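Local coordinates for protein putative Xylose isomerase (Rhodospirillum rubrum, PDB 3QXB) that binds iron(III) and manganese(II) ions in a TIM barrel of the xylose isomerase-like family and probably acts as an isomerase, at residues 32-37 / 73-78; 55-60 / 91-96; 156-161 / 201-206; 241-246 / 281-286. All blocks are in the same frame, centred on the assembly; numbering follows the deposited sequence. Where two conformers were deposited one is given.

Contact 1: 32-37 / 73-78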
loop_
_atom_site.group_PDB
_atom_site.type_symbol
_atom_site.label_atom_id
_atom_site.label_comp_id
_atom_site.label_asym_id
_atom_site.label_seq_id
_atom_site.Cartn_x
_atom_site.Cartn_y
_atom_site.Cartn_z
ATOM N N ARG A 32 12.110 2.633 -6.088
ATOM C CA ARG A 32 13.546 2.393 -6.333
ATOM C C ARG A 32 14.051 2.978 -7.675
ATOM O O ARG A 32 14.652 4.073 -7.686
ATOM C CB ARG A 32 13.878 0.896 -6.217
ATOM C CG ARG A 32 13.369 0.199 -4.910
ATOM C CD ARG A 32 13.523 -1.286 -5.015
ATOM N NE ARG A 32 12.826 -2.021 -3.950
ATOM C CZ ARG A 32 13.386 -2.448 -2.824
ATOM N NH1 ARG A 32 14.680 -2.243 -2.584
ATOM N NH2 ARG A 32 12.660 -3.124 -1.943
ATOM N N TRP A 33 13.857 2.269 -8.786
ATOM C CA TRP A 33 14.446 2.688 -10.079
ATOM C C TRP A 33 13.418 3.582 -10.761
ATOM O O TRP A 33 12.624 3.131 -11.582
ATOM C CB TRP A 33 14.882 1.496 -10.961
ATOM C CG TRP A 33 15.854 0.617 -10.265
ATOM C CD1 TRP A 33 17.186 0.806 -10.167
ATOM C CD2 TRP A 33 15.559 -0.577 -9.543
ATOM N NE1 TRP A 33 17.755 -0.182 -9.423
ATOM C CE2 TRP A 33 16.785 -1.052 -9.018
ATOM C CE3 TRP A 33 14.382 -1.291 -9.272
ATOM C CZ2 TRP A 33 16.877 -2.204 -8.233
ATOM C CZ3 TRP A 33 14.479 -2.475 -8.500
ATOM C CH2 TRP A 33 15.720 -2.904 -7.989
ATOM N N LEU A 34 13.427 4.850 -10.364
ATOM C CA LEU A 34 12.391 5.789 -10.738
ATOM C C LEU A 34 12.716 6.622 -11.969
ATOM O O LEU A 34 11.817 7.162 -12.563
ATOM C CB LEU A 34 12.059 6.731 -9.556
ATOM C CG LEU A 34 11.386 6.151 -8.310
ATOM C CD1 LEU A 34 11.064 7.327 -7.387
ATOM C CD2 LEU A 34 10.143 5.395 -8.628
ATOM N N GLU A 35 13.981 6.727 -12.353
ATOM C CA GLU A 35 14.357 7.524 -13.519
ATOM C C GLU A 35 13.871 6.834 -14.774
ATOM O O GLU A 35 14.217 5.682 -14.995
ATOM C CB GLU A 35 15.857 7.721 -13.562
ATOM C CG GLU A 35 16.273 8.956 -14.301
ATOM C CD GLU A 35 16.489 8.789 -15.770
ATOM O OE1 GLU A 35 16.145 7.744 -16.360
ATOM O OE2 GLU A 35 16.993 9.766 -16.363
ATOM N N PRO A 36 13.064 7.517 -15.602
ATOM C CA PRO A 36 12.376 6.776 -16.626
ATOM C C PRO A 36 13.269 5.955 -17.589
ATOM O O PRO A 36 12.988 4.786 -17.836
ATOM C CB PRO A 36 11.545 7.860 -17.346
ATOM C CG PRO A 36 11.207 8.817 -16.229
ATOM C CD PRO A 36 12.482 8.871 -15.431
ATOM N N ASP A 37 14.351 6.541 -18.075
ATOM C CA ASP A 37 15.235 5.832 -18.951
ATOM C C ASP A 37 16.004 4.709 -18.235
ATOM O O ASP A 37 16.319 3.720 -18.867
ATOM C CB ASP A 37 16.221 6.785 -19.617
ATOM C CG ASP A 37 15.581 7.635 -20.691
ATOM O OD1 ASP A 37 14.745 7.148 -21.518
ATOM O OD2 ASP A 37 15.967 8.803 -20.736
ATOM N N ILE A 73 3.828 10.520 -18.633
ATOM C CA ILE A 73 4.262 10.634 -20.021
ATOM C C ILE A 73 5.767 10.389 -20.211
ATOM O O ILE A 73 6.163 9.744 -21.160
ATOM C CB ILE A 73 3.835 11.976 -20.655
ATOM C CG1 ILE A 73 2.321 11.998 -20.878
ATOM C CG2 ILE A 73 4.561 12.233 -21.997
ATOM C CD1 ILE A 73 1.748 13.373 -21.133
ATOM N N ALA A 74 6.594 10.884 -19.297
ATOM C CA ALA A 74 8.029 10.587 -19.343
ATOM C C ALA A 74 8.327 9.077 -19.282
ATOM O O ALA A 74 9.167 8.600 -20.029
ATOM C CB ALA A 74 8.831 11.377 -18.257
ATOM N N TYR A 75 7.651 8.344 -18.410
ATOM C CA TYR A 75 7.764 6.865 -18.437
ATOM C C TYR A 75 7.292 6.299 -19.772
ATOM O O TYR A 75 8.010 5.505 -20.388
ATOM C CB TYR A 75 6.978 6.200 -17.301
ATOM C CG TYR A 75 7.618 6.334 -15.946
ATOM C CD1 TYR A 75 8.819 5.704 -15.655
ATOM C CD2 TYR A 75 6.990 7.036 -14.931
ATOM C CE1 TYR A 75 9.408 5.819 -14.396
ATOM C CE2 TYR A 75 7.551 7.135 -13.669
ATOM C CZ TYR A 75 8.771 6.526 -13.413
ATOM O OH TYR A 75 9.339 6.650 -12.172
ATOM N N ALA A 76 6.125 6.716 -20.252
ATOM C CA ALA A 76 5.638 6.174 -21.577
ATOM C C ALA A 76 6.621 6.392 -22.691
ATOM O O ALA A 76 6.929 5.468 -23.487
ATOM C CB ALA A 76 4.251 6.757 -21.944
ATOM N N LYS A 77 7.189 7.584 -22.742
ATOM C CA LYS A 77 8.134 7.913 -23.797
ATOM C C LYS A 77 9.431 7.126 -23.670
ATOM O O LYS A 77 9.998 6.687 -24.681
ATOM C CB LYS A 77 8.408 9.423 -23.810
ATOM C CG LYS A 77 9.424 9.949 -24.832
ATOM C CD LYS A 77 9.463 11.514 -24.845
ATOM C CE LYS A 77 10.263 12.115 -26.034
ATOM N NZ LYS A 77 11.670 11.621 -26.074
ATOM N N ALA A 78 9.940 6.985 -22.458
ATOM C CA ALA A 78 11.181 6.253 -22.256
ATOM C C ALA A 78 10.991 4.783 -22.627
ATOM O O ALA A 78 11.868 4.179 -23.251
ATOM C CB ALA A 78 11.655 6.385 -20.806
HETATM O O HOH W 1 14.458 4.940 -22.866
#
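Pro36 and Tyr75 bring the two backbones close, their CA atoms 5.0 Å apart, and those of Asp37 and Ala78, one and three residues further on, lie 5.2 Å from each other. Residues 73-78 are all helical, whereas 32-37 arrive as loop and enter their helix at Pro36, with Glu35 at the N-cap position; Trp33 forms the centre of an inverse gamma turn on the way in. Pro36 lies across the Tyr75 ring at about a right angle. Its CG sits over one face, displaced toward the rim, in a CH-pi contact 4.2 Å from the ring centroid, and its CB touches both Ala74 O and the methyl of Ala78, 3.8 Å from Ala78 CB. Tyr75 has CG anti to its carbonyl carbon (chi1 -74°), which carries the ring along the loop to Leu34. There the hydroxyl makes a hydrogen bond, Tyr75 OH to Leu34 O at 2.6 Å, that is weak and not certain, since the proton has another acceptor within reach. At the exposed end the Asp37 carboxylate leans over Ala78, OD1 lying 3.3 Å from Ala78 CB, and a water donates both to Asp37 OD1 and to Ala78 O. The contact packs the first turn of helix 36-46 against helix 65-81 on the outside of the barrel; Trp33 reaches helix 295-310, and Leu34 meets Asn99 of the second subunit.

Contact 2: 55-60 / 91-96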
loop_
_atom_site.group_PDB
_atom_site.type_symbol
_atom_site.label_atom_id
_atom_site.label_comp_id
_atom_site.label_asym_id
_atom_site.label_seq_id
_atom_site.Cartn_x
_atom_site.Cartn_y
_atom_site.Cartn_z
ATOM N N THR A 55 2.378 0.318 -13.215
ATOM C CA THR A 55 1.577 0.301 -11.978
ATOM C C THR A 55 1.191 1.738 -11.523
ATOM O O THR A 55 2.006 2.664 -11.594
ATOM C CB THR A 55 2.326 -0.431 -10.821
ATOM O OG1 THR A 55 1.539 -0.412 -9.617
ATOM C CG2 THR A 55 3.709 0.204 -10.515
ATOM N N TYR A 56 -0.036 1.915 -11.050
ATOM C CA TYR A 56 -0.447 3.197 -10.428
ATOM C C TYR A 56 0.489 3.587 -9.253
ATOM O O TYR A 56 0.557 4.741 -8.888
ATOM C CB TYR A 56 -1.832 3.113 -9.858
ATOM C CG TYR A 56 -3.011 2.820 -10.811
ATOM C CD1 TYR A 56 -2.839 2.564 -12.170
ATOM C CD2 TYR A 56 -4.280 2.731 -10.302
ATOM C CE1 TYR A 56 -3.934 2.270 -12.971
ATOM C CE2 TYR A 56 -5.375 2.404 -11.099
ATOM C CZ TYR A 56 -5.214 2.177 -12.409
ATOM O OH TYR A 56 -6.345 1.915 -13.201
ATOM N N ASP A 57 1.177 2.607 -8.661
ATOM C CA ASP A 57 2.142 2.814 -7.580
ATOM C C ASP A 57 3.390 3.636 -7.981
ATOM O O ASP A 57 4.189 3.964 -7.127
ATOM C CB ASP A 57 2.563 1.467 -6.942
ATOM C CG ASP A 57 1.519 0.901 -5.959
ATOM O OD1 ASP A 57 0.486 1.554 -5.641
ATOM O OD2 ASP A 57 1.709 -0.242 -5.484
ATOM N N LEU A 58 3.575 3.956 -9.258
ATOM C CA LEU A 58 4.685 4.822 -9.677
ATOM C C LEU A 58 4.207 6.259 -9.825
ATOM O O LEU A 58 4.936 7.165 -9.470
ATOM C CB LEU A 58 5.302 4.361 -10.997
ATOM C CG LEU A 58 6.240 3.157 -10.947
ATOM C CD1 LEU A 58 6.549 2.649 -12.390
ATOM C CD2 LEU A 58 7.507 3.542 -10.257
ATOM N N THR A 59 2.959 6.453 -10.292
ATOM C CA THR A 59 2.362 7.763 -10.411
ATOM C C THR A 59 0.868 7.671 -10.019
ATOM O O THR A 59 0.073 7.044 -10.736
ATOM C CB THR A 59 2.551 8.387 -11.872
ATOM O OG1 THR A 59 1.913 7.591 -12.831
ATOM C CG2 THR A 59 4.032 8.586 -12.276
ATOM N N ASP A 60 0.517 8.315 -8.890
ATOM C CA ASP A 60 -0.800 8.209 -8.287
ATOM C C ASP A 60 -1.821 8.935 -9.189
ATOM O O ASP A 60 -1.655 10.108 -9.500
ATOM C CB ASP A 60 -0.789 8.872 -6.892
ATOM C CG ASP A 60 -2.020 8.557 -6.057
ATOM O OD1 ASP A 60 -3.059 8.094 -6.616
ATOM O OD2 ASP A 60 -1.968 8.842 -4.822
ATOM N N GLY A 91 -3.818 -0.956 -11.180
ATOM C CA GLY A 91 -3.787 -0.693 -9.728
ATOM C C GLY A 91 -2.724 -1.473 -8.994
ATOM O O GLY A 91 -2.395 -2.634 -9.349
ATOM N N GLY A 92 -2.187 -0.822 -7.972
ATOM C CA GLY A 92 -1.211 -1.411 -7.076
ATOM C C GLY A 92 -1.685 -1.276 -5.636
ATOM O O GLY A 92 -2.907 -1.261 -5.364
ATOM N N LEU A 93 -0.733 -1.225 -4.702
ATOM C CA LEU A 93 -1.078 -1.270 -3.269
ATOM C C LEU A 93 -1.729 -0.014 -2.772
ATOM O O LEU A 93 -2.619 -0.103 -1.944
ATOM C CB LEU A 93 0.128 -1.717 -2.369
ATOM C CG LEU A 93 0.695 -3.115 -2.808
ATOM C CD1 LEU A 93 1.775 -3.700 -1.864
ATOM C CD2 LEU A 93 -0.392 -4.239 -3.087
ATOM N N ALA A 94 -1.297 1.167 -3.243
ATOM C CA ALA A 94 -1.903 2.451 -2.824
ATOM C C ALA A 94 -3.421 2.435 -3.120
ATOM O O ALA A 94 -4.248 2.789 -2.259
ATOM C CB ALA A 94 -1.231 3.610 -3.528
ATOM N N SER A 95 -3.737 1.957 -4.325
ATOM C CA SER A 95 -5.099 1.823 -4.795
ATOM C C SER A 95 -5.882 0.793 -4.008
ATOM O O SER A 95 -7.009 1.044 -3.625
ATOM C CB SER A 95 -5.149 1.440 -6.299
ATOM O OG SER A 95 -6.507 1.248 -6.732
ATOM N N TYR A 96 -5.285 -0.366 -3.771
ATOM C CA TYR A 96 -5.989 -1.504 -3.167
ATOM C C TYR A 96 -6.262 -1.302 -1.706
ATOM O O TYR A 96 -7.070 -2.025 -1.154
ATOM C CB TYR A 96 -5.195 -2.790 -3.353
ATOM C CG TYR A 96 -5.965 -4.053 -3.038
ATOM C CD1 TYR A 96 -7.151 -4.376 -3.711
ATOM C CD2 TYR A 96 -5.524 -4.929 -2.033
ATOM C CE1 TYR A 96 -7.837 -5.542 -3.419
ATOM C CE2 TYR A 96 -6.235 -6.117 -1.733
ATOM C CZ TYR A 96 -7.372 -6.418 -2.446
ATOM O OH TYR A 96 -8.066 -7.569 -2.134
HETATM O O HOH W 2 0.161 -2.858 -10.316
HETATM O O HOH W 3 -1.919 1.831 -6.708
#
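Gly91 lies on the Tyr56 ring, its CA over one face, 3.7 Å from the centroid in a CH-pi contact, and its N above the ring centre. The Tyr56 hydroxyl bonds to Thr131. A water donates to Gly91 O and joins Thr55 OG1, which accepts from Asp57 N in an ST turn. Gly92 takes the N-cap position of helix 93-96; a side chain there would run into Asp57 OD2 and Thr55 OG1. Leu93 N then reaches Asp57 OD2 at 2.7 Å and Ala94 N reaches Asp57 OD1 at 3.0 Å, both on the syn side. Asp57 has CG beside its backbone N (chi1 -79°), which swings the carboxylate across to the helix start. One carboxylate thus takes up the two leading N-H groups of the helix, across loops that follow strands 51-55 and 85-90 of the TIM barrel; the Leu93 side chain, about 7 Å from the bound metals, places this helix start near the metal site. An alanine in place of Asp57 is likely to leave both N-H groups without their acceptor. Ser95 N donates to a second water, which also accepts from Gly92 N and donates to Asp57 OD1. The Ser95 hydroxyl bonds to His115.

Contact 3: 156-161 / 201-206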
loop_
_atom_site.group_PDB
_atom_site.type_symbol
_atom_site.label_atom_id
_atom_site.label_comp_id
_atom_site.label_asym_id
_atom_site.label_seq_id
_atom_site.Cartn_x
_atom_site.Cartn_y
_atom_site.Cartn_z
ATOM N N ALA A 156 -22.193 -0.384 -8.447
ATOM C CA ALA A 156 -20.840 -0.545 -8.920
ATOM C C ALA A 156 -20.855 -0.876 -10.401
ATOM O O ALA A 156 -20.108 -0.304 -11.161
ATOM C CB ALA A 156 -20.119 -1.610 -8.145
ATOM N N ARG A 157 -21.695 -1.839 -10.789
ATOM C CA ARG A 157 -21.827 -2.281 -12.189
ATOM C C ARG A 157 -22.219 -1.119 -13.114
ATOM O O ARG A 157 -21.629 -0.937 -14.176
ATOM C CB ARG A 157 -22.835 -3.457 -12.282
ATOM C CG ARG A 157 -23.738 -3.487 -13.522
ATOM C CD ARG A 157 -24.655 -4.724 -13.514
ATOM N NE ARG A 157 -25.807 -4.601 -12.613
ATOM C CZ ARG A 157 -26.401 -5.617 -11.997
ATOM N NH1 ARG A 157 -25.951 -6.841 -12.161
ATOM N NH2 ARG A 157 -27.430 -5.407 -11.183
ATOM N N ASP A 158 -23.184 -0.311 -12.688
ATOM C CA ASP A 158 -23.587 0.849 -13.452
ATOM C C ASP A 158 -22.407 1.827 -13.558
ATOM O O ASP A 158 -22.190 2.407 -14.593
ATOM C CB ASP A 158 -24.817 1.541 -12.843
ATOM C CG ASP A 158 -26.099 0.727 -13.013
ATOM O OD1 ASP A 158 -26.131 -0.211 -13.870
ATOM O OD2 ASP A 158 -27.073 1.018 -12.271
HETATM N N MSE A 159 -21.624 1.967 -12.505
HETATM C CA MSE A 159 -20.433 2.823 -12.574
HETATM C C MSE A 159 -19.445 2.367 -13.649
HETATM O O MSE A 159 -18.865 3.203 -14.352
HETATM C CB MSE A 159 -19.738 2.886 -11.242
HETATM C CG MSE A 159 -20.489 3.752 -10.241
HETATM SE SE MSE A 159 -19.614 3.900 -8.575
HETATM C CE MSE A 159 -20.734 5.177 -7.822
ATOM N N TRP A 160 -19.206 1.053 -13.743
ATOM C CA TRP A 160 -18.202 0.550 -14.665
ATOM C C TRP A 160 -18.667 0.719 -16.096
ATOM O O TRP A 160 -17.850 0.905 -16.994
ATOM C CB TRP A 160 -17.812 -0.913 -14.383
ATOM C CG TRP A 160 -16.713 -1.001 -13.333
ATOM C CD1 TRP A 160 -16.828 -0.726 -12.019
ATOM C CD2 TRP A 160 -15.345 -1.351 -13.551
ATOM N NE1 TRP A 160 -15.619 -0.882 -11.385
ATOM C CE2 TRP A 160 -14.684 -1.248 -12.306
ATOM C CE3 TRP A 160 -14.601 -1.710 -14.675
ATOM C CZ2 TRP A 160 -13.338 -1.550 -12.151
ATOM C CZ3 TRP A 160 -13.265 -1.989 -14.521
ATOM C CH2 TRP A 160 -12.644 -1.899 -13.267
ATOM N N ILE A 161 -19.974 0.645 -16.307
ATOM C CA ILE A 161 -20.545 0.937 -17.608
ATOM C C ILE A 161 -20.235 2.346 -18.051
ATOM O O ILE A 161 -19.750 2.550 -19.157
ATOM C CB ILE A 161 -22.076 0.638 -17.623
ATOM C CG1 ILE A 161 -22.257 -0.882 -17.491
ATOM C CG2 ILE A 161 -22.740 1.251 -18.847
ATOM C CD1 ILE A 161 -23.672 -1.304 -17.121
ATOM N N ASP A 201 -21.220 -7.922 -20.383
ATOM C CA ASP A 201 -21.091 -8.186 -21.825
ATOM C C ASP A 201 -22.296 -7.617 -22.586
ATOM O O ASP A 201 -23.457 -7.803 -22.192
ATOM C CB ASP A 201 -20.912 -9.673 -22.159
ATOM C CG ASP A 201 -20.459 -9.887 -23.612
ATOM O OD1 ASP A 201 -19.764 -9.012 -24.160
ATOM O OD2 ASP A 201 -20.790 -10.922 -24.214
ATOM N N GLY A 202 -21.993 -6.909 -23.671
ATOM C CA GLY A 202 -22.981 -6.206 -24.472
ATOM C C GLY A 202 -23.466 -4.862 -23.936
ATOM O O GLY A 202 -24.292 -4.218 -24.555
ATOM N N ARG A 203 -23.012 -4.464 -22.766
ATOM C CA ARG A 203 -23.467 -3.238 -22.121
ATOM C C ARG A 203 -22.385 -2.162 -22.138
ATOM O O ARG A 203 -22.668 -1.019 -21.798
ATOM C CB ARG A 203 -23.787 -3.510 -20.648
ATOM C CG ARG A 203 -24.899 -4.413 -20.382
ATOM C CD ARG A 203 -25.253 -4.435 -18.909
ATOM N NE ARG A 203 -25.985 -3.237 -18.539
ATOM C CZ ARG A 203 -26.442 -2.960 -17.316
ATOM N NH1 ARG A 203 -26.284 -3.811 -16.312
ATOM N NH2 ARG A 203 -27.086 -1.818 -17.112
ATOM N N THR A 204 -21.151 -2.526 -22.493
ATOM C CA THR A 204 -20.002 -1.605 -22.319
ATOM C C THR A 204 -19.505 -1.165 -23.693
ATOM O O THR A 204 -19.498 -1.946 -24.644
ATOM C CB THR A 204 -18.883 -2.231 -21.452
ATOM O OG1 THR A 204 -18.415 -3.446 -22.040
ATOM C CG2 THR A 204 -19.359 -2.515 -20.025
ATOM N N GLU A 205 -19.133 0.114 -23.812
ATOM C CA GLU A 205 -18.739 0.670 -25.131
ATOM C C GLU A 205 -17.387 0.131 -25.604
ATOM O O GLU A 205 -17.126 0.067 -26.787
ATOM C CB GLU A 205 -18.772 2.207 -25.087
ATOM C CG GLU A 205 -20.198 2.698 -24.968
ATOM C CD GLU A 205 -20.401 4.174 -25.125
ATOM O OE1 GLU A 205 -19.524 4.872 -25.674
ATOM O OE2 GLU A 205 -21.499 4.632 -24.715
ATOM N N ILE A 206 -16.567 -0.305 -24.658
ATOM C CA ILE A 206 -15.390 -1.105 -24.920
ATOM C C ILE A 206 -15.472 -2.349 -24.003
ATOM O O ILE A 206 -16.147 -2.345 -22.976
ATOM C CB ILE A 206 -14.043 -0.302 -24.685
ATOM C CG1 ILE A 206 -14.017 0.290 -23.285
ATOM C CG2 ILE A 206 -13.851 0.776 -25.789
ATOM C CD1 ILE A 206 -12.625 0.792 -22.732
HETATM O O HOH W 4 -28.044 -2.046 -14.579
HETATM O O HOH W 5 -20.167 1.773 -21.660
#
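Ile161 and Arg203 make the main packing contact between helix residues 156-161 and the loop 201-206. The terminal methyl of Ile161 sits over the centre of one guanidinium face, a tight fit with Ile161 CD1 3.2 Å from Arg203 CZ. Arg203 bends at chi3 (76°), which brings its guanidinium over the helix, one face on this methyl. Behind it, Ile161 CG1 meets Thr204 CG2 at 4.2 Å, the two side chains crossing at about a right angle. Charged contacts are looser. Asp158 OD1 and Arg203 NH2 form a long salt bridge of 3.7 Å, the carboxylate and guanidinium planes turned 81° apart. A water bridges the same pair, donating to Asp158 OD1 and accepting from Arg203 NH2 at 2.7 Å. In one of its two conformers, and so less certainly, Arg157 passes close by, its NE 3.8 Å from Arg203 NH1; these like charges are probably eased by Asp158 beside Arg203 and by Asp199, which takes Arg157 NH1 in a salt bridge. A water joins the backbones, donating to Ile161 O and accepting from Glu205 N. Within the loop, Thr204 OG1 donates to Ile206 O at 2.7 Å. The contact lies on the surface, where helix 146-170, one of the outer helices of the TIM barrel, meets the loop leading from helix 190-200 into strand 208-213, and Ile206 continues inward to Leu175 of strand 174-177.

Contact 4: 241-246 / 281-286. With FE (Fe (III) ion), chain E.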
loop_
_atom_site.group_PDB
_atom_site.type_symbol
_atom_site.label_atom_id
_atom_site.label_comp_id
_atom_site.label_asym_id
_atom_site.label_seq_id
_atom_site.Cartn_x
_atom_site.Cartn_y
_atom_site.Cartn_z
ATOM N N ALA A 241 -8.211 -11.983 -20.470
ATOM C CA ALA A 241 -7.411 -11.328 -21.528
ATOM C C ALA A 241 -5.949 -11.126 -21.131
ATOM O O ALA A 241 -5.114 -10.814 -21.977
ATOM C CB ALA A 241 -8.019 -9.991 -21.895
ATOM N N ALA A 242 -5.654 -11.273 -19.855
ATOM C CA ALA A 242 -4.281 -11.141 -19.329
ATOM C C ALA A 242 -4.171 -11.794 -17.938
ATOM O O ALA A 242 -5.184 -12.065 -17.282
ATOM C CB ALA A 242 -3.838 -9.656 -19.302
ATOM N N TYR A 243 -2.937 -12.045 -17.503
ATOM C CA TYR A 243 -2.673 -12.698 -16.229
ATOM C C TYR A 243 -1.606 -11.973 -15.413
ATOM O O TYR A 243 -0.762 -11.260 -15.967
ATOM C CB TYR A 243 -2.172 -14.105 -16.470
ATOM C CG TYR A 243 -3.107 -15.007 -17.234
ATOM C CD1 TYR A 243 -3.170 -14.955 -18.603
ATOM C CD2 TYR A 243 -3.892 -15.961 -16.583
ATOM C CE1 TYR A 243 -4.033 -15.797 -19.311
ATOM C CE2 TYR A 243 -4.751 -16.795 -17.284
ATOM C CZ TYR A 243 -4.820 -16.706 -18.657
ATOM O OH TYR A 243 -5.642 -17.540 -19.430
ATOM N N HIS A 244 -1.639 -12.188 -14.092
ATOM C CA HIS A 244 -0.484 -11.942 -13.249
ATOM C C HIS A 244 0.055 -13.310 -12.871
ATOM O O HIS A 244 -0.716 -14.221 -12.505
ATOM C CB HIS A 244 -0.826 -11.195 -11.975
ATOM C CG HIS A 244 -1.158 -9.761 -12.195
ATOM N ND1 HIS A 244 -1.871 -9.011 -11.281
ATOM C CD2 HIS A 244 -0.862 -8.936 -13.225
ATOM C CE1 HIS A 244 -2.030 -7.791 -11.770
ATOM N NE2 HIS A 244 -1.432 -7.722 -12.947
ATOM N N ILE A 245 1.362 -13.451 -12.960
ATOM C CA ILE A 245 2.018 -14.671 -12.529
ATOM C C ILE A 245 2.904 -14.330 -11.322
ATOM O O ILE A 245 3.490 -13.269 -11.254
ATOM C CB ILE A 245 2.795 -15.363 -13.680
ATOM C CG1 ILE A 245 3.915 -14.490 -14.245
ATOM C CG2 ILE A 245 1.823 -15.855 -14.826
ATOM C CD1 ILE A 245 4.829 -15.249 -15.246
ATOM N N GLN A 246 3.000 -15.279 -10.392
ATOM C CA GLN A 246 3.825 -15.183 -9.190
ATOM C C GLN A 246 4.046 -16.594 -8.676
ATOM O O GLN A 246 3.355 -17.532 -9.088
ATOM C CB GLN A 246 3.112 -14.392 -8.102
ATOM C CG GLN A 246 1.600 -14.725 -8.030
ATOM C CD GLN A 246 1.026 -14.520 -6.644
ATOM O OE1 GLN A 246 1.564 -15.044 -5.652
ATOM N NE2 GLN A 246 -0.082 -13.792 -6.559
ATOM N N GLN A 281 -2.371 -13.161 -24.480
ATOM C CA GLN A 281 -2.811 -12.928 -23.092
ATOM C C GLN A 281 -1.642 -12.954 -22.120
ATOM O O GLN A 281 -1.404 -13.939 -21.429
ATOM C CB GLN A 281 -3.884 -13.933 -22.696
ATOM C CG GLN A 281 -5.061 -13.910 -23.619
ATOM C CD GLN A 281 -4.928 -14.912 -24.755
ATOM O OE1 GLN A 281 -3.817 -15.297 -25.136
ATOM N NE2 GLN A 281 -6.059 -15.340 -25.290
ATOM N N THR A 282 -0.952 -11.814 -22.048
ATOM C CA THR A 282 0.361 -11.689 -21.387
ATOM C C THR A 282 0.359 -12.212 -19.947
ATOM O O THR A 282 -0.545 -11.942 -19.161
ATOM C CB THR A 282 0.841 -10.212 -21.426
ATOM O OG1 THR A 282 0.616 -9.702 -22.745
ATOM C CG2 THR A 282 2.356 -10.070 -21.067
ATOM N N PHE A 283 1.370 -13.006 -19.640
ATOM C CA PHE A 283 1.648 -13.448 -18.294
ATOM C C PHE A 283 2.608 -12.387 -17.715
ATOM O O PHE A 283 3.847 -12.448 -17.930
ATOM C CB PHE A 283 2.362 -14.792 -18.317
ATOM C CG PHE A 283 1.488 -16.017 -18.486
ATOM C CD1 PHE A 283 0.148 -15.975 -18.871
ATOM C CD2 PHE A 283 2.063 -17.266 -18.304
ATOM C CE1 PHE A 283 -0.589 -17.147 -19.052
ATOM C CE2 PHE A 283 1.334 -18.436 -18.464
ATOM C CZ PHE A 283 0.013 -18.397 -18.835
ATOM N N PHE A 284 2.048 -11.402 -17.006
ATOM C CA PHE A 284 2.830 -10.387 -16.327
ATOM C C PHE A 284 3.303 -10.874 -14.949
ATOM O O PHE A 284 2.479 -11.164 -14.077
ATOM C CB PHE A 284 2.000 -9.111 -16.093
ATOM C CG PHE A 284 1.560 -8.394 -17.347
ATOM C CD1 PHE A 284 2.439 -7.639 -18.092
ATOM C CD2 PHE A 284 0.253 -8.449 -17.762
ATOM C CE1 PHE A 284 1.994 -6.943 -19.226
ATOM C CE2 PHE A 284 -0.183 -7.739 -18.880
ATOM C CZ PHE A 284 0.684 -6.997 -19.589
ATOM N N ALA A 285 4.615 -10.912 -14.751
ATOM C CA ALA A 285 5.177 -11.238 -13.462
ATOM C C ALA A 285 4.852 -10.092 -12.542
ATOM O O ALA A 285 5.184 -8.959 -12.872
ATOM C CB ALA A 285 6.683 -11.406 -13.529
ATOM N N GLU A 286 4.222 -10.420 -11.419
ATOM C CA GLU A 286 3.856 -9.472 -10.385
ATOM C C GLU A 286 4.446 -9.937 -9.062
ATOM O O GLU A 286 3.812 -10.677 -8.289
ATOM C CB GLU A 286 2.342 -9.278 -10.268
ATOM C CG GLU A 286 2.008 -8.105 -9.357
ATOM C CD GLU A 286 0.540 -7.987 -8.989
ATOM O OE1 GLU A 286 -0.179 -8.977 -8.983
ATOM O OE2 GLU A 286 0.115 -6.859 -8.686
HETATM FE FE FE E . -2.252 -9.310 -9.086
HETATM O O HOH W 6 -2.319 -8.826 -6.818
HETATM O O HOH W 7 -2.559 -7.052 -9.036
#
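Tyr243 and Phe283 pair side by side on neighbouring strands. From Tyr243 CB, 3.8 Å from Thr282 O, the side chain runs to CG, which faces Phe283 CD1 and CE1; Tyr243 CD1 comes closest, 3.4 Å from Phe283 CE1, and CE1 touches that atom and Gln281 O. The Phe283 edge thus stands on the Tyr243 face in a T-shaped stack, planes 73° apart, while the tyrosine also packs on Met233. A leucine in its place would probably leave the Phe283 edge without its aromatic face and open a gap toward helix 229-236. Strands 241-245 and 283-285 run parallel, seventh and eighth of the TIM barrel, joined through helix 266-275 in a beta-alpha-beta unit, with a ladder of four backbone hydrogen bonds running from Tyr243 N–Thr282 O to Glu286 N–Ile245 O. Ile245 CG2 lies beside the Phe283 ring, 3.7 Å from its CG. On the face that carries His244 and Phe284, His244 ND1 (2.2 Å) binds the iron(III) ion, joined by Glu286 OE1 (2.1 Å), two waters, Glu178 and Asp213, a site also seen with manganese(II). The metal bond at ND1 and Gln53 at NE2 together fix the ring's rotation. Glu286, with CG opposite its backbone N (chi1 -170°), brings its carboxylate over one His244 face.

In the fold
All four contacts belong to one eight-stranded parallel barrel. Contacts 1 and 2 cross along the chain, their segments alternating, and their centres lie 15 Å apart; they touch through Leu34 CD2 and Leu58 CD2, 3.6 Å apart, and both reach the second subunit, so this side of the barrel lies at the subunit interface. Contact 3 follows in sequence on the outer surface, its centre 23 Å from those of contacts 2 and 4. Contact 4 comes last, with its centre about 8 Å from that of the chain, and joins strands seven and eight. It carries part of the metal site, and contact 2 approaches it to about 5 Å between nearest atoms, whereas contacts 1 and 3 lie farther out among the surrounding helices.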